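Local atomic coordinates of agarase (PDB entry 6XJ9), a protein that probably hydrolyses agarose chains from marine red algae, as an agarase of glycoside hydrolase family 50. Residues H670-S676 with N731-G735. Sequence-based numbering, arbitrary orientation.
Sequences HVGSSDS and NYNVG
Two loops that follow neighbouring parallel strands of the probable catalytic barrel, 664-666 and 709-714, meet here through N733 and V734 on one side and H670, G672, S673 and S676 on the other. N733 sits at the centre of an inverse gamma turn, and its side chain reaches across to the backbone of S673. With CG anti to the backbone N (chi1 177°), the amide leaves the turn and brings OD1 to 2.9 Å from S673 N. That N-H comes in the carbonyl plane, on a lone pair, and the bond is fairly straight at 161°. The other end of the amide, ND2, is held by D719 OD1, which also takes the N-H of G735; with both ends bonded, the flip of the amide is fixed. S676 packs against the same group, its OG 3.4 Å from N733 CG, while that hydroxyl donates to S673 O at 2.9 Å, nearly in line with the C=O, reinforcing the weak backbone bond from S676 N to the same oxygen. G672 lies against the turn, its CA 3.3 Å from N733 O, where a side chain would run into that oxygen. Farther along, V734 lays CG1 over one face of the H670 imidazole, 3.5 Å from the ring centroid and only 9° off the normal, a clear CH-pi contact. The ring's NE2 is paired with L683 N, and N733 O lies near the ring plane at its ND1 edge. A leucine in place of N733 would probably leave the buried S673 N without its acceptor and take from D719 OD1 one of its two donors. R692 of helix 689-704 bonds both V671 O and G735 O, tying together two loops that follow adjacent parallel strands, consistent with the (beta/alpha)8-type catalytic barrel expected of this family.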
ATOM      1  N   HIS A 670       2.582  16.659  -7.382  1.00 16.69           N
ATOM      2  CA  HIS A 670       1.901  15.388  -7.561  1.00 18.34           C
ATOM      3  C   HIS A 670       2.915  14.272  -7.744  1.00 17.00           C
ATOM      4  O   HIS A 670       4.065  14.502  -8.096  1.00 16.71           O
ATOM      5  CB  HIS A 670       0.902  15.410  -8.735  1.00 18.91           C
ATOM      6  CG  HIS A 670       1.432  14.788  -9.981  1.00 22.35           C
ATOM      7  ND1 HIS A 670       1.159  13.459 -10.328  1.00 23.52           N
ATOM      8  CD2 HIS A 670       2.198  15.299 -10.970  1.00 22.28           C
ATOM      9  CE1 HIS A 670       1.750  13.183 -11.474  1.00 23.67           C
ATOM     10  NE2 HIS A 670       2.388  14.311 -11.899  1.00 24.99           N
ATOM     11  N   VAL A 671       2.442  13.058  -7.468  1.00 17.38           N
ATOM     12  CA  VAL A 671       3.163  11.839  -7.770  1.00 17.39           C
ATOM     13  C   VAL A 671       2.154  10.910  -8.432  1.00 18.55           C
ATOM     14  O   VAL A 671       0.991  10.881  -8.041  1.00 17.52           O
ATOM     15  CB  VAL A 671       3.750  11.187  -6.505  1.00 16.68           C
ATOM     16  CG1 VAL A 671       4.693  10.042  -6.850  1.00 16.31           C
ATOM     17  CG2 VAL A 671       4.428  12.184  -5.571  1.00 16.54           C
ATOM     18  N   GLY A 672       2.618  10.163  -9.437  1.00 19.75           N
ATOM     19  CA  GLY A 672       1.759   9.274 -10.202  1.00 20.12           C
ATOM     20  C   GLY A 672       2.434   7.916 -10.362  1.00 20.30           C
ATOM     21  O   GLY A 672       3.632   7.805 -10.104  1.00 19.97           O
ATOM     22  N   SER A 673       1.649   6.903 -10.746  1.00 21.19           N
ATOM     23  CA  SER A 673       2.175   5.575 -11.033  1.00 23.19           C
ATOM     24  C   SER A 673       1.373   4.889 -12.135  1.00 24.99           C
ATOM     25  O   SER A 673       0.173   5.124 -12.284  1.00 24.43           O
ATOM     26  CB  SER A 673       2.216   4.713  -9.819  1.00 25.53           C
ATOM     27  OG  SER A 673       3.033   3.580 -10.099  1.00 31.13           O
ATOM     28  N   SER A 674       2.043   3.988 -12.864  1.00 24.80           N
ATOM     29  CA  SER A 674       1.441   3.332 -14.014  1.00 24.43           C
ATOM     30  C   SER A 674       0.441   2.247 -13.601  1.00 23.97           C
ATOM     31  O   SER A 674      -0.385   1.825 -14.407  1.00 24.63           O
ATOM     32  CB  SER A 674       2.511   2.787 -14.910  1.00 26.91           C
ATOM     33  OG  SER A 674       3.211   3.861 -15.512  1.00 29.57           O
ATOM     34  N   ASP A 675       0.489   1.818 -12.338  1.00 23.79           N
ATOM     35  CA  ASP A 675      -0.397   0.765 -11.852  1.00 23.17           C
ATOM     36  C   ASP A 675      -1.833   1.284 -11.687  1.00 23.58           C
ATOM     37  O   ASP A 675      -2.743   0.521 -11.374  1.00 23.37           O
ATOM     38  CB  ASP A 675       0.165   0.146 -10.569  1.00 23.29           C
ATOM     39  CG  ASP A 675      -0.016   1.010  -9.327  1.00 22.52           C
ATOM     40  OD1 ASP A 675      -0.046   0.439  -8.221  1.00 22.10           O
ATOM     41  OD2 ASP A 675      -0.129   2.243  -9.474  1.00 22.02           O
ATOM     42  N   SER A 676      -2.036   2.588 -11.904  1.00 21.76           N
ATOM     43  CA  SER A 676      -3.367   3.180 -11.936  1.00 24.43           C
ATOM     44  C   SER A 676      -4.118   2.779 -13.207  1.00 25.09           C
ATOM     45  O   SER A 676      -5.335   2.966 -13.311  1.00 25.50           O
ATOM     46  CB  SER A 676      -3.273   4.681 -11.833  1.00 26.69           C
ATOM     47  OG  SER A 676      -2.643   5.210 -12.992  1.00 25.59           O
ATOM     48  N   ASN A 731      -2.567  13.399 -19.730  1.00 21.19           N
ATOM     49  CA  ASN A 731      -3.300  12.172 -19.417  1.00 22.02           C
ATOM     50  C   ASN A 731      -2.670  11.452 -18.227  1.00 21.70           C
ATOM     51  O   ASN A 731      -2.527  10.228 -18.250  1.00 24.90           O
ATOM     52  CB  ASN A 731      -3.484  11.257 -20.641  1.00 21.63           C
ATOM     53  CG  ASN A 731      -2.199  10.763 -21.279  1.00 22.83           C
ATOM     54  OD1 ASN A 731      -1.139  11.366 -21.108  1.00 22.46           O
ATOM     55  ND2 ASN A 731      -2.281   9.655 -22.017  1.00 21.66           N
ATOM     56  N   TYR A 732      -2.361  12.213 -17.167  1.00 20.27           N
ATOM     57  CA  TYR A 732      -1.551  11.742 -16.049  1.00 20.66           C
ATOM     58  C   TYR A 732      -2.393  11.175 -14.910  1.00 20.09           C
ATOM     59  O   TYR A 732      -3.522  11.610 -14.688  1.00 20.25           O
ATOM     60  CB  TYR A 732      -0.862  12.918 -15.349  1.00 21.86           C
ATOM     61  CG  TYR A 732       0.062  13.780 -16.170  1.00 22.87           C
ATOM     62  CD1 TYR A 732       0.556  13.358 -17.396  1.00 22.56           C
ATOM     63  CD2 TYR A 732       0.518  14.993 -15.668  1.00 23.37           C
ATOM     64  CE1 TYR A 732       1.436  14.141 -18.122  1.00 23.33           C
ATOM     65  CE2 TYR A 732       1.402  15.787 -16.386  1.00 25.96           C
ATOM     66  CZ  TYR A 732       1.867  15.355 -17.618  1.00 24.79           C
ATOM     67  OH  TYR A 732       2.739  16.122 -18.337  1.00 25.68           O
ATOM     68  N   ASN A 733      -1.770  10.280 -14.130  1.00 19.50           N
ATOM     69  CA  ASN A 733      -2.245   9.835 -12.827  1.00 19.38           C
ATOM     70  C   ASN A 733      -1.978  10.916 -11.772  1.00 19.67           C
ATOM     71  O   ASN A 733      -1.103  10.746 -10.920  1.00 19.28           O
ATOM     72  CB  ASN A 733      -1.655   8.458 -12.470  1.00 19.47           C
ATOM     73  CG  ASN A 733      -2.018   7.923 -11.093  1.00 20.45           C
ATOM     74  OD1 ASN A 733      -1.181   7.332 -10.406  1.00 20.11           O
ATOM     75  ND2 ASN A 733      -3.269   8.073 -10.682  1.00 20.54           N
ATOM     76  N   VAL A 734      -2.764  12.004 -11.817  1.00 19.60           N
ATOM     77  CA  VAL A 734      -2.644  13.136 -10.904  1.00 19.26           C
ATOM     78  C   VAL A 734      -3.756  13.120  -9.846  1.00 18.70           C
ATOM     79  O   VAL A 734      -3.771  13.954  -8.942  1.00 18.51           O
ATOM     80  CB  VAL A 734      -2.650  14.488 -11.655  1.00 19.21           C
ATOM     81  CG1 VAL A 734      -1.326  14.810 -12.343  1.00 19.85           C
ATOM     82  CG2 VAL A 734      -3.811  14.609 -12.629  1.00 19.29           C
ATOM     83  N   GLY A 735      -4.720  12.204  -9.970  1.00 20.20           N
ATOM     84  CA  GLY A 735      -5.913  12.238  -9.132  1.00 19.87           C
ATOM     85  C   GLY A 735      -5.693  11.645  -7.742  1.00 21.22           C
ATOM     86  O   GLY A 735      -4.997  10.640  -7.592  1.00 22.57           O
TER